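Local coordinates for protein STE5 (Saccharomyces cerevisiae, PDB 3FZE), which scaffolds mating-pheromone signalling and, through its minimal scaffold domain, cocatalyses phosphorylation of the MAP kinase Fus3 by Ste7, at residues Ile22-Asp27 with Val114-Ser119; Arg61-Leu66 with Thr91-Ile96; Thr4-Ile9 with Leu174-Tyr179. All blocks are in the same frame, centred on the assembly; numbering follows the deposited sequence. Where two conformers were deposited one is given.

Contact 1 of 3, residues Ile22-Asp27 with Val114-Ser119; sequences IILQID and VAVSNS
Asn118 and Asp27 grip each other through the two ends of one amide. Asp27 N donates a hydrogen bond to Asn118 OD1 at 2.8 Å, almost straight at 175° and in the carbonyl plane on a lone pair, while Asn118 ND2 returns a longer bond of 3.2 Å to Asp27 O, which it meets tilted from that carbonyl's plane. The amide can face Asp27 in this way because CG stands between the backbone N and the carbonyl carbon (chi1 73°), which swings the group across to the backbone of the other segment. With an alanine in place of Asn118, Asp27 N and O would probably lose both mates, and the two chain ends could drift apart. On the face of Gln25, Ser117 OG donates to Gln25 OE1 at 2.7 Å and also accepts from Ser119 N, an ST turn. Gln25, extended to its buried tip, has further partners in Ile127 N, Lys125 O and Asp60 O. Behind these polar ends run the central parallel strands of the vWA-like alpha/beta/alpha fold, their axes 4.7 Å apart, laced by Ile23 N to Val114 O, Val116 N to Ile23 O and Gln25 N to Val116 O; Asn118 N to Gln25 O, at 3.3 Å, is the slackest rung. On the other face the aliphatic side chains lie side by side: Leu24 CD2 rests 3.8 Å from Val116 CB, and Ile22, in one of its two conformers, lies alongside Val114. Trp170 of helix 170-180 covers Leu24 and Val116.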
ATOM      1  N   ILE A  22      -2.810   0.031  -4.000  0.50 12.70           N
ATOM      2  CA  ILE A  22      -1.987  -0.267  -2.835  0.50 14.38           C
ATOM      3  C   ILE A  22      -0.545   0.150  -3.098  0.50 13.69           C
ATOM      4  O   ILE A  22       0.107  -0.395  -3.985  0.50 15.34           O
ATOM      5  CB  ILE A  22      -2.009  -1.785  -2.504  0.50 16.05           C
ATOM      6  CG1 ILE A  22      -3.439  -2.342  -2.550  0.50 15.41           C
ATOM      7  CG2 ILE A  22      -1.371  -2.040  -1.151  0.50 19.17           C
ATOM      8  CD1 ILE A  22      -4.334  -1.868  -1.403  0.50 14.34           C
ATOM      9  N   ILE A  23      -0.045   1.112  -2.330  1.00 14.79           N
ATOM     10  CA  ILE A  23       1.332   1.570  -2.504  1.00 16.88           C
ATOM     11  C   ILE A  23       2.140   1.144  -1.282  1.00 13.22           C
ATOM     12  O   ILE A  23       1.846   1.552  -0.164  1.00 15.05           O
ATOM     13  CB  ILE A  23       1.391   3.100  -2.712  1.00 18.93           C
ATOM     14  CG1 ILE A  23       0.402   3.509  -3.809  1.00 18.58           C
ATOM     15  CG2 ILE A  23       2.797   3.519  -3.083  1.00 18.45           C
ATOM     16  CD1 ILE A  23      -0.279   4.856  -3.592  1.00 23.51           C
ATOM     17  N   LEU A  24       3.130   0.285  -1.506  1.00 11.39           N
ATOM     18  CA  LEU A  24       3.918  -0.317  -0.436  1.00 11.94           C
ATOM     19  C   LEU A  24       5.386   0.044  -0.587  1.00 13.11           C
ATOM     20  O   LEU A  24       6.013  -0.267  -1.597  1.00 15.76           O
ATOM     21  CB  LEU A  24       3.757  -1.845  -0.432  1.00 13.69           C
ATOM     22  CG  LEU A  24       2.330  -2.388  -0.326  1.00 11.11           C
ATOM     23  CD1 LEU A  24       2.382  -3.913  -0.285  1.00 17.62           C
ATOM     24  CD2 LEU A  24       1.599  -1.846   0.897  1.00 15.21           C
ATOM     25  N   GLN A  25       5.923   0.736   0.412  1.00 14.44           N
ATOM     26  CA  GLN A  25       7.329   1.081   0.411  1.00 15.99           C
ATOM     27  C   GLN A  25       8.026   0.190   1.418  1.00 17.84           C
ATOM     28  O   GLN A  25       7.700   0.221   2.611  1.00 17.78           O
ATOM     29  CB  GLN A  25       7.491   2.540   0.791  1.00 16.92           C
ATOM     30  CG  GLN A  25       8.929   2.948   0.950  1.00 16.25           C
ATOM     31  CD  GLN A  25       9.064   4.444   1.103  1.00 17.86           C
ATOM     32  OE1 GLN A  25       8.281   5.072   1.812  1.00 18.02           O
ATOM     33  NE2 GLN A  25      10.048   5.029   0.425  1.00 16.21           N
ATOM     34  N   ILE A  26       8.957  -0.629   0.940  1.00 16.29           N
ATOM     35  CA  ILE A  26       9.613  -1.602   1.804  1.00 15.18           C
ATOM     36  C   ILE A  26      11.125  -1.412   1.926  1.00 19.88           C
ATOM     37  O   ILE A  26      11.857  -1.421   0.928  1.00 19.78           O
ATOM     38  CB  ILE A  26       9.323  -3.054   1.357  1.00 17.85           C
ATOM     39  CG1 ILE A  26       7.819  -3.256   1.145  1.00 19.47           C
ATOM     40  CG2 ILE A  26       9.866  -4.029   2.390  1.00 20.13           C
ATOM     41  CD1 ILE A  26       7.436  -4.621   0.575  1.00 22.12           C
ATOM     42  N   ASP A  27      11.569  -1.212   3.161  1.00 17.49           N
ATOM     43  CA  ASP A  27      12.981  -1.314   3.530  1.00 18.28           C
ATOM     44  C   ASP A  27      13.184  -2.761   3.958  1.00 19.26           C
ATOM     45  O   ASP A  27      12.706  -3.185   5.012  1.00 22.73           O
ATOM     46  CB  ASP A  27      13.298  -0.353   4.682  1.00 20.89           C
ATOM     47  CG  ASP A  27      14.737  -0.451   5.153  1.00 26.74           C
ATOM     48  OD1 ASP A  27      15.390  -1.474   4.866  1.00 26.97           O
ATOM     49  OD2 ASP A  27      15.218   0.494   5.825  1.00 30.21           O
ATOM     50  N   VAL A 114      -4.159   3.335  -0.539  1.00 15.87           N
ATOM     51  CA  VAL A 114      -3.603   2.809   0.694  1.00 16.73           C
ATOM     52  C   VAL A 114      -2.086   2.864   0.573  1.00 16.27           C
ATOM     53  O   VAL A 114      -1.497   2.139  -0.221  1.00 19.45           O
ATOM     54  CB  VAL A 114      -4.062   1.361   0.950  1.00 17.70           C
ATOM     55  CG1 VAL A 114      -3.480   0.836   2.254  1.00 22.96           C
ATOM     56  CG2 VAL A 114      -5.591   1.288   0.978  1.00 18.12           C
ATOM     57  N   ALA A 115      -1.465   3.745   1.344  1.00 17.44           N
ATOM     58  CA  ALA A 115      -0.016   3.912   1.301  1.00 16.56           C
ATOM     59  C   ALA A 115       0.597   3.415   2.604  1.00 13.78           C
ATOM     60  O   ALA A 115       0.309   3.941   3.673  1.00 19.20           O
ATOM     61  CB  ALA A 115       0.351   5.383   1.044  1.00 17.89           C
ATOM     62  N   VAL A 116       1.432   2.383   2.512  1.00 19.08           N
ATOM     63  CA  VAL A 116       2.033   1.791   3.691  1.00 18.31           C
ATOM     64  C   VAL A 116       3.549   1.733   3.510  1.00 19.02           C
ATOM     65  O   VAL A 116       4.039   1.333   2.448  1.00 16.84           O
ATOM     66  CB  VAL A 116       1.499   0.366   3.947  1.00 19.98           C
ATOM     67  CG1 VAL A 116       1.956  -0.138   5.310  1.00 18.79           C
ATOM     68  CG2 VAL A 116      -0.039   0.328   3.844  1.00 20.78           C
ATOM     69  N   SER A 117       4.290   2.127   4.538  1.00 19.84           N
ATOM     70  CA  SER A 117       5.753   2.163   4.451  1.00 18.96           C
ATOM     71  C   SER A 117       6.375   1.780   5.793  1.00 15.85           C
ATOM     72  O   SER A 117       5.840   2.119   6.848  1.00 20.73           O
ATOM     73  CB  SER A 117       6.218   3.561   4.033  1.00 20.59           C
ATOM     74  OG  SER A 117       7.640   3.673   4.031  1.00 19.91           O
ATOM     75  N   ASN A 118       7.499   1.076   5.755  1.00 17.86           N
ATOM     76  CA  ASN A 118       8.245   0.812   6.982  1.00 20.07           C
ATOM     77  C   ASN A 118       9.603   1.505   6.981  1.00 21.94           C
ATOM     78  O   ASN A 118      10.427   1.252   7.857  1.00 22.42           O
ATOM     79  CB  ASN A 118       8.435  -0.691   7.200  1.00 21.72           C
ATOM     80  CG  ASN A 118       9.451  -1.287   6.251  1.00 23.37           C
ATOM     81  OD1 ASN A 118       9.715  -0.723   5.188  1.00 22.84           O
ATOM     82  ND2 ASN A 118      10.029  -2.428   6.624  1.00 19.35           N
ATOM     83  N   SER A 119       9.834   2.373   6.000  1.00 21.44           N
ATOM     84  CA  SER A 119      11.148   3.006   5.844  1.00 19.25           C
ATOM     85  C   SER A 119      11.300   4.262   6.694  1.00 23.26           C
ATOM     86  O   SER A 119      10.330   4.778   7.236  1.00 23.45           O
ATOM     87  CB  SER A 119      11.436   3.320   4.367  1.00 22.92           C
ATOM     88  OG  SER A 119      10.524   4.272   3.845  1.00 19.67           O
TER

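Contact 2 of 3, residues Arg61-Leu66 with Thr91-Ile96; sequences RNNYVL and TQFSPI
Gln92 reaches across to three consecutive residues, Asn62, Asn63 and Tyr64, and its path shows how a bent side chain can serve several partners. Its CB lies 4.1 Å from Asn63 O; the chain then turns at chi2 (-77°), bringing CD back over the opposing backbone, 3.6 Å from Asn63 O. At the tip the two amide atoms part. OE1 accepts from Asn63 ND2 at 3.0 Å, with the donor above its carbonyl plane, not on a lone pair, and the two amide planes are 74° apart. NE2 gives a nearly straight bond (173°) to Asn62 O at 3.0 Å, and sits over the centre of the Tyr64 ring, 3.1 Å above its plane. Asn63 ND2 has a second acceptor in Phe93 O, in the carbonyl plane on a lone pair. Backbone bonds from Phe93 N to Asn63 O and from Val65 N to Thr91 O flank the single bridge between Tyr64 and Gln92, and Val65 CG2 packs on Phe93 CB. The contact joins the chain leading into edge strand 65-68 to the approach to helix 95-102, with Phe93 against Cys57 and Val59 of strand 55-60 and Leu98 of the helix.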
ATOM      1  N   ARG A  61      13.315   1.963  -0.247  1.00 19.07           N
ATOM      2  CA  ARG A  61      13.507   2.888   0.862  1.00 19.25           C
ATOM      3  C   ARG A  61      14.062   4.246   0.439  1.00 19.47           C
ATOM      4  O   ARG A  61      14.002   5.203   1.208  1.00 21.31           O
ATOM      5  CB  ARG A  61      14.377   2.266   1.950  1.00 19.07           C
ATOM      6  CG  ARG A  61      15.792   1.962   1.535  1.00 20.79           C
ATOM      7  CD  ARG A  61      16.497   1.225   2.661  1.00 32.39           C
ATOM      8  NE  ARG A  61      17.909   1.002   2.373  1.00 33.13           N
ATOM      9  CZ  ARG A  61      18.759   0.423   3.216  1.00 47.83           C
ATOM     10  NH1 ARG A  61      18.344   0.009   4.407  1.00 51.12           N
ATOM     11  NH2 ARG A  61      20.029   0.263   2.870  1.00 52.08           N
ATOM     12  N   ASN A  62      14.581   4.321  -0.782  1.00 17.43           N
ATOM     13  CA  ASN A  62      15.063   5.587  -1.344  1.00 17.51           C
ATOM     14  C   ASN A  62      14.111   6.203  -2.365  1.00 18.61           C
ATOM     15  O   ASN A  62      14.498   7.088  -3.136  1.00 19.97           O
ATOM     16  CB  ASN A  62      16.445   5.385  -1.951  1.00 21.81           C
ATOM     17  CG  ASN A  62      17.457   5.031  -0.908  1.00 24.50           C
ATOM     18  OD1 ASN A  62      17.606   5.754   0.078  1.00 28.54           O
ATOM     19  ND2 ASN A  62      18.140   3.907  -1.090  1.00 22.20           N
ATOM     20  N   ASN A  63      12.862   5.736  -2.345  1.00 16.19           N
ATOM     21  CA  ASN A  63      11.775   6.300  -3.152  1.00 15.37           C
ATOM     22  C   ASN A  63      11.825   5.969  -4.644  1.00 16.43           C
ATOM     23  O   ASN A  63      11.217   6.655  -5.469  1.00 16.22           O
ATOM     24  CB  ASN A  63      11.645   7.809  -2.941  1.00 19.04           C
ATOM     25  CG  ASN A  63      10.302   8.334  -3.403  1.00 20.35           C
ATOM     26  OD1 ASN A  63       9.261   7.748  -3.087  1.00 17.91           O
ATOM     27  ND2 ASN A  63      10.315   9.427  -4.170  1.00 23.12           N
ATOM     28  N   TYR A  64      12.522   4.890  -4.981  1.00 16.62           N
ATOM     29  CA  TYR A  64      12.514   4.372  -6.348  1.00 17.60           C
ATOM     30  C   TYR A  64      11.414   3.350  -6.589  1.00 16.07           C
ATOM     31  O   TYR A  64      11.203   2.430  -5.791  1.00 16.97           O
ATOM     32  CB  TYR A  64      13.860   3.744  -6.708  1.00 17.01           C
ATOM     33  CG  TYR A  64      14.955   4.767  -6.781  1.00 17.85           C
ATOM     34  CD1 TYR A  64      15.117   5.557  -7.916  1.00 18.26           C
ATOM     35  CD2 TYR A  64      15.798   4.975  -5.702  1.00 14.50           C
ATOM     36  CE1 TYR A  64      16.108   6.515  -7.985  1.00 19.20           C
ATOM     37  CE2 TYR A  64      16.804   5.933  -5.761  1.00 20.32           C
ATOM     38  CZ  TYR A  64      16.952   6.696  -6.907  1.00 22.65           C
ATOM     39  OH  TYR A  64      17.950   7.652  -6.972  1.00 25.91           O
ATOM     40  N   VAL A  65      10.724   3.516  -7.714  1.00 15.98           N
ATOM     41  CA  VAL A  65       9.640   2.613  -8.094  1.00 15.03           C
ATOM     42  C   VAL A  65      10.227   1.294  -8.559  1.00 13.52           C
ATOM     43  O   VAL A  65      11.061   1.266  -9.464  1.00 17.40           O
ATOM     44  CB  VAL A  65       8.793   3.201  -9.239  1.00 17.00           C
ATOM     45  CG1 VAL A  65       7.735   2.181  -9.710  1.00 17.71           C
ATOM     46  CG2 VAL A  65       8.141   4.510  -8.816  1.00 16.89           C
ATOM     47  N   LEU A  66       9.773   0.203  -7.948  1.00 14.04           N
ATOM     48  CA  LEU A  66      10.276  -1.127  -8.264  1.00 13.76           C
ATOM     49  C   LEU A  66       9.376  -1.870  -9.242  1.00 14.79           C
ATOM     50  O   LEU A  66       9.853  -2.559 -10.143  1.00 16.77           O
ATOM     51  CB  LEU A  66      10.458  -1.947  -6.984  1.00 16.14           C
ATOM     52  CG  LEU A  66      11.373  -1.315  -5.929  1.00 14.66           C
ATOM     53  CD1 LEU A  66      11.517  -2.239  -4.732  1.00 15.07           C
ATOM     54  CD2 LEU A  66      12.744  -0.990  -6.515  1.00 16.95           C
ATOM     55  N   THR A  91      13.612   5.458 -11.482  1.00 18.49           N
ATOM     56  CA  THR A  91      12.368   6.231 -11.466  1.00 19.86           C
ATOM     57  C   THR A  91      11.933   6.570 -10.044  1.00 21.85           C
ATOM     58  O   THR A  91      11.575   5.679  -9.277  1.00 20.33           O
ATOM     59  CB  THR A  91      11.216   5.463 -12.141  1.00 22.69           C
ATOM     60  OG1 THR A  91      11.601   5.079 -13.468  1.00 27.83           O
ATOM     61  CG2 THR A  91       9.959   6.337 -12.202  1.00 24.53           C
ATOM     62  N   GLN A  92      11.957   7.855  -9.704  1.00 18.47           N
ATOM     63  CA  GLN A  92      11.466   8.308  -8.401  1.00 19.03           C
ATOM     64  C   GLN A  92       9.942   8.272  -8.332  1.00 21.81           C
ATOM     65  O   GLN A  92       9.256   8.659  -9.277  1.00 22.10           O
ATOM     66  CB  GLN A  92      11.955   9.723  -8.092  1.00 22.86           C
ATOM     67  CG  GLN A  92      13.399   9.766  -7.605  1.00 21.88           C
ATOM     68  CD  GLN A  92      13.550   9.345  -6.147  1.00 22.10           C
ATOM     69  OE1 GLN A  92      13.095  10.045  -5.228  1.00 22.07           O
ATOM     70  NE2 GLN A  92      14.216   8.215  -5.925  1.00 18.28           N
ATOM     71  N   PHE A  93       9.418   7.802  -7.208  1.00 17.20           N
ATOM     72  CA  PHE A  93       7.978   7.762  -7.006  1.00 20.81           C
ATOM     73  C   PHE A  93       7.370   9.108  -6.596  1.00 19.75           C
ATOM     74  O   PHE A  93       7.948   9.856  -5.814  1.00 20.99           O
ATOM     75  CB  PHE A  93       7.613   6.720  -5.951  1.00 16.70           C
ATOM     76  CG  PHE A  93       6.162   6.738  -5.592  1.00 17.55           C
ATOM     77  CD1 PHE A  93       5.245   6.032  -6.352  1.00 21.31           C
ATOM     78  CD2 PHE A  93       5.707   7.503  -4.529  1.00 18.51           C
ATOM     79  CE1 PHE A  93       3.898   6.059  -6.038  1.00 22.38           C
ATOM     80  CE2 PHE A  93       4.350   7.531  -4.209  1.00 21.32           C
ATOM     81  CZ  PHE A  93       3.453   6.817  -4.970  1.00 21.47           C
ATOM     82  N   SER A  94       6.179   9.388  -7.113  1.00 21.29           N
ATOM     83  CA  SER A  94       5.334  10.456  -6.591  1.00 21.36           C
ATOM     84  C   SER A  94       3.896  10.069  -6.885  1.00 20.07           C
ATOM     85  O   SER A  94       3.636   9.278  -7.796  1.00 18.15           O
ATOM     86  CB  SER A  94       5.651  11.807  -7.239  1.00 21.06           C
ATOM     87  OG  SER A  94       5.307  11.812  -8.617  1.00 21.03           O
ATOM     88  N   PRO A  95       2.953  10.606  -6.102  1.00 19.65           N
ATOM     89  CA  PRO A  95       1.552  10.292  -6.394  1.00 20.55           C
ATOM     90  C   PRO A  95       1.151  10.723  -7.807  1.00 20.02           C
ATOM     91  O   PRO A  95       0.483   9.954  -8.500  1.00 19.78           O
ATOM     92  CB  PRO A  95       0.791  11.089  -5.333  1.00 25.59           C
ATOM     93  CG  PRO A  95       1.742  11.140  -4.176  1.00 29.11           C
ATOM     94  CD  PRO A  95       3.116  11.278  -4.800  1.00 23.43           C
ATOM     95  N   ILE A  96       1.555  11.919  -8.236  1.00 21.82           N
ATOM     96  CA  ILE A  96       1.217  12.356  -9.587  1.00 23.68           C
ATOM     97  C   ILE A  96       1.840  11.445 -10.645  1.00 21.41           C
ATOM     98  O   ILE A  96       1.197  11.125 -11.642  1.00 21.70           O
ATOM     99  CB  ILE A  96       1.598  13.835  -9.863  1.00 31.38           C
ATOM    100  CG1 ILE A  96       1.083  14.256 -11.242  1.00 35.33           C
ATOM    101  CG2 ILE A  96       3.097  14.040  -9.789  1.00 31.04           C
ATOM    102  CD1 ILE A  96      -0.392  14.007 -11.436  1.00 35.02           C
TER

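Contact 3 of 3, residues Thr4-Ile9 with Leu174-Tyr179; sequences TTISSI and LETLCY
Helices 4-9 and 174-179 run in broadly the same direction, their axes 9.8 Å apart at closest approach and crossing at -32°. Their backbones come nearest where Ile9 faces Leu177 and Ile6 faces Thr176, with CA atoms 6.3 Å apart in the first pair, and what meets between them is apolar. Thr176 supplies the central point of touch. Its methyl CG2 is anti to the backbone N (chi1 -62° for the hydroxyl branch) and extends toward the other helix, while OG1 turns back to Phe172 O in its own helix, so the threonine offers carbon to the interface and satisfies its hydroxyl within the turn. The end methyl of Ile9 crosses obliquely onto that branch: Ile9 CD1 stands 3.5 Å from Thr176 CG2, closer than carbons usually pack. Ile6 CG1 approaches the same Thr176 methyl from another direction, at 4.0 Å, the two side chains crossing at about a right angle. In the alpha/beta/alpha layering of this vWA-like domain the two helices appear to share one helical layer, and the N-terminal one reaches strand 165-167 at the sheet edge, where Thr5 touches Val165 and Ala167. Ile9 has a second role through its other branch. While CD1 also comes within 3.8 Å of Leu177 N, CG2 lies 4.0 Å from Leu177 CA and 4.1 Å from Leu177 CD1, so this one isoleucine packs on two successive residues. Leu177 itself reaches beyond the pair to Leu47 of helix 35-50. Further out, Thr5 makes a marginal approach, its CG2 4.5 Å from Thr176 CG2, and its OG1 bonds to Gly1 O in the preceding turn.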
ATOM      1  N   THR A   4      -6.256   2.760  15.915  1.00 33.12           N
ATOM      2  CA  THR A   4      -6.377   3.745  14.843  1.00 33.67           C
ATOM      3  C   THR A   4      -6.202   3.134  13.461  1.00 31.01           C
ATOM      4  O   THR A   4      -6.823   3.581  12.500  1.00 29.87           O
ATOM      5  CB  THR A   4      -5.382   4.911  15.008  1.00 38.44           C
ATOM      6  OG1 THR A   4      -4.040   4.410  14.980  1.00 51.57           O
ATOM      7  CG2 THR A   4      -5.626   5.625  16.309  1.00 37.70           C
ATOM      8  N   THR A   5      -5.357   2.113  13.361  1.00 29.40           N
ATOM      9  CA  THR A   5      -5.245   1.358  12.119  1.00 26.30           C
ATOM     10  C   THR A   5      -6.602   0.770  11.748  1.00 27.90           C
ATOM     11  O   THR A   5      -7.062   0.908  10.617  1.00 26.56           O
ATOM     12  CB  THR A   5      -4.210   0.226  12.232  1.00 27.20           C
ATOM     13  OG1 THR A   5      -2.905   0.785  12.428  1.00 26.59           O
ATOM     14  CG2 THR A   5      -4.211  -0.625  10.968  1.00 28.92           C
ATOM     15  N   ILE A   6      -7.249   0.128  12.719  1.00 28.10           N
ATOM     16  CA  ILE A   6      -8.566  -0.459  12.510  1.00 28.83           C
ATOM     17  C   ILE A   6      -9.604   0.589  12.113  1.00 25.24           C
ATOM     18  O   ILE A   6     -10.322   0.421  11.127  1.00 28.12           O
ATOM     19  CB  ILE A   6      -9.050  -1.213  13.767  1.00 28.74           C
ATOM     20  CG1 ILE A   6      -8.165  -2.435  14.033  1.00 25.17           C
ATOM     21  CG2 ILE A   6     -10.508  -1.626  13.619  1.00 30.11           C
ATOM     22  CD1 ILE A   6      -8.511  -3.172  15.322  1.00 27.96           C
ATOM     23  N   SER A   7      -9.694   1.667  12.884  1.00 31.76           N
ATOM     24  CA  SER A   7     -10.693   2.691  12.600  1.00 32.04           C
ATOM     25  C   SER A   7     -10.424   3.402  11.271  1.00 30.13           C
ATOM     26  O   SER A   7     -11.353   3.762  10.555  1.00 32.77           O
ATOM     27  CB  SER A   7     -10.819   3.687  13.761  1.00 32.27           C
ATOM     28  OG  SER A   7      -9.579   4.292  14.067  1.00 38.21           O
ATOM     29  N   SER A   8      -9.153   3.607  10.950  0.50 31.87           N
ATOM     30  CA  SER A   8      -8.807   4.227   9.679  0.50 32.46           C
ATOM     31  C   SER A   8      -9.245   3.337   8.521  0.50 31.27           C
ATOM     32  O   SER A   8      -9.853   3.806   7.559  0.50 26.41           O
ATOM     33  CB  SER A   8      -7.307   4.519   9.607  0.50 34.34           C
ATOM     34  OG  SER A   8      -6.946   5.498  10.564  0.50 33.80           O
ATOM     35  N   ILE A   9      -8.950   2.045   8.627  1.00 26.67           N
ATOM     36  CA  ILE A   9      -9.339   1.095   7.589  1.00 25.31           C
ATOM     37  C   ILE A   9     -10.861   0.971   7.495  1.00 29.41           C
ATOM     38  O   ILE A   9     -11.422   0.863   6.404  1.00 31.80           O
ATOM     39  CB  ILE A   9      -8.657  -0.277   7.807  1.00 30.70           C
ATOM     40  CG1 ILE A   9      -7.156  -0.160   7.523  1.00 25.97           C
ATOM     41  CG2 ILE A   9      -9.283  -1.349   6.920  1.00 28.67           C
ATOM     42  CD1 ILE A   9      -6.342  -1.324   8.034  1.00 27.79           C
ATOM     43  N   LEU A 174      -1.939  -5.484   7.172  0.50 16.66           N
ATOM     44  CA  LEU A 174      -2.490  -6.181   6.014  0.50 17.70           C
ATOM     45  C   LEU A 174      -3.612  -7.168   6.367  0.50 16.99           C
ATOM     46  O   LEU A 174      -4.579  -7.301   5.622  0.50 18.95           O
ATOM     47  CB  LEU A 174      -1.371  -6.848   5.208  0.50 17.82           C
ATOM     48  CG  LEU A 174      -0.408  -5.834   4.587  0.50 17.37           C
ATOM     49  CD1 LEU A 174       0.782  -6.537   3.943  0.50 17.22           C
ATOM     50  CD2 LEU A 174      -1.149  -4.964   3.579  0.50 18.36           C
ATOM     51  N   GLU A 175      -3.488  -7.850   7.505  1.00 16.40           N
ATOM     52  CA  GLU A 175      -4.569  -8.710   7.983  1.00 14.41           C
ATOM     53  C   GLU A 175      -5.796  -7.855   8.291  1.00 18.70           C
ATOM     54  O   GLU A 175      -6.921  -8.233   7.960  1.00 20.30           O
ATOM     55  CB  GLU A 175      -4.152  -9.538   9.213  1.00 18.91           C
ATOM     56  CG  GLU A 175      -3.258 -10.725   8.859  1.00 21.22           C
ATOM     57  CD  GLU A 175      -3.036 -11.682  10.021  1.00 19.42           C
ATOM     58  OE1 GLU A 175      -3.343 -11.313  11.166  1.00 21.51           O
ATOM     59  OE2 GLU A 175      -2.542 -12.805   9.781  1.00 30.39           O
ATOM     60  N   THR A 176      -5.579  -6.697   8.905  1.00 19.41           N
ATOM     61  CA  THR A 176      -6.690  -5.806   9.221  1.00 21.12           C
ATOM     62  C   THR A 176      -7.366  -5.322   7.945  1.00 21.05           C
ATOM     63  O   THR A 176      -8.599  -5.292   7.846  1.00 20.70           O
ATOM     64  CB  THR A 176      -6.251  -4.596  10.063  1.00 21.29           C
ATOM     65  OG1 THR A 176      -5.739  -5.057  11.315  1.00 22.01           O
ATOM     66  CG2 THR A 176      -7.453  -3.679  10.330  1.00 21.57           C
ATOM     67  N   LEU A 177      -6.558  -4.970   6.955  1.00 19.00           N
ATOM     68  CA  LEU A 177      -7.102  -4.513   5.692  1.00 20.49           C
ATOM     69  C   LEU A 177      -7.942  -5.610   5.031  1.00 18.25           C
ATOM     70  O   LEU A 177      -9.096  -5.384   4.651  1.00 18.35           O
ATOM     71  CB  LEU A 177      -5.966  -4.055   4.773  1.00 15.66           C
ATOM     72  CG  LEU A 177      -6.393  -3.610   3.371  1.00 17.80           C
ATOM     73  CD1 LEU A 177      -7.289  -2.373   3.432  1.00 22.34           C
ATOM     74  CD2 LEU A 177      -5.160  -3.376   2.513  1.00 16.72           C
ATOM     75  N   CYS A 178      -7.378  -6.807   4.907  1.00 16.36           N
ATOM     76  CA  CYS A 178      -8.071  -7.886   4.210  1.00 16.00           C
ATOM     77  C   CYS A 178      -9.321  -8.344   4.941  1.00 16.66           C
ATOM     78  O   CYS A 178     -10.386  -8.540   4.332  1.00 19.32           O
ATOM     79  CB  CYS A 178      -7.143  -9.079   4.007  1.00 20.37           C
ATOM     80  SG  CYS A 178      -5.913  -8.734   2.756  1.00 17.60           S
ATOM     81  N   TYR A 179      -9.190  -8.532   6.249  1.00 16.28           N
ATOM     82  CA  TYR A 179     -10.303  -9.041   7.035  1.00 16.95           C
ATOM     83  C   TYR A 179     -11.450  -8.039   7.120  1.00 17.27           C
ATOM     84  O   TYR A 179     -12.608  -8.439   7.178  1.00 21.16           O
ATOM     85  CB  TYR A 179      -9.844  -9.526   8.418  1.00 18.50           C
ATOM     86  CG  TYR A 179      -9.315 -10.940   8.378  1.00 18.18           C
ATOM     87  CD1 TYR A 179      -8.099 -11.228   7.741  1.00 21.21           C
ATOM     88  CD2 TYR A 179     -10.034 -11.984   8.926  1.00 16.78           C
ATOM     89  CE1 TYR A 179      -7.626 -12.526   7.679  1.00 19.59           C
ATOM     90  CE2 TYR A 179      -9.567 -13.287   8.877  1.00 21.46           C
ATOM     91  CZ  TYR A 179      -8.363 -13.550   8.240  1.00 23.58           C
ATOM     92  OH  TYR A 179      -7.911 -14.853   8.200  1.00 30.25           O
TER

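Overall arrangement
Starting at the N terminus, helix 2-14 enters contact 3 at once; the loop closes only when helix 170-180 pairs with it, so nearly the whole domain lies inside. Strand 19-26 opens contact 1, closed when strand 111-117 pairs beside it in the sheet. Contact 2 nests within that loop, tying the region of edge strand 65-68 to the approach to helix 95-102, and no loops cross. Contacts 1 and 2 touch directly, as where Ile23 meets Phe93; contacts 1 and 3 approach each other at Ile22, in one of its conformers, and Leu177. Contacts 2 and 3 lie about 24 Å apart between centres, on opposite sides of the chain's centre, with contact 1 between them.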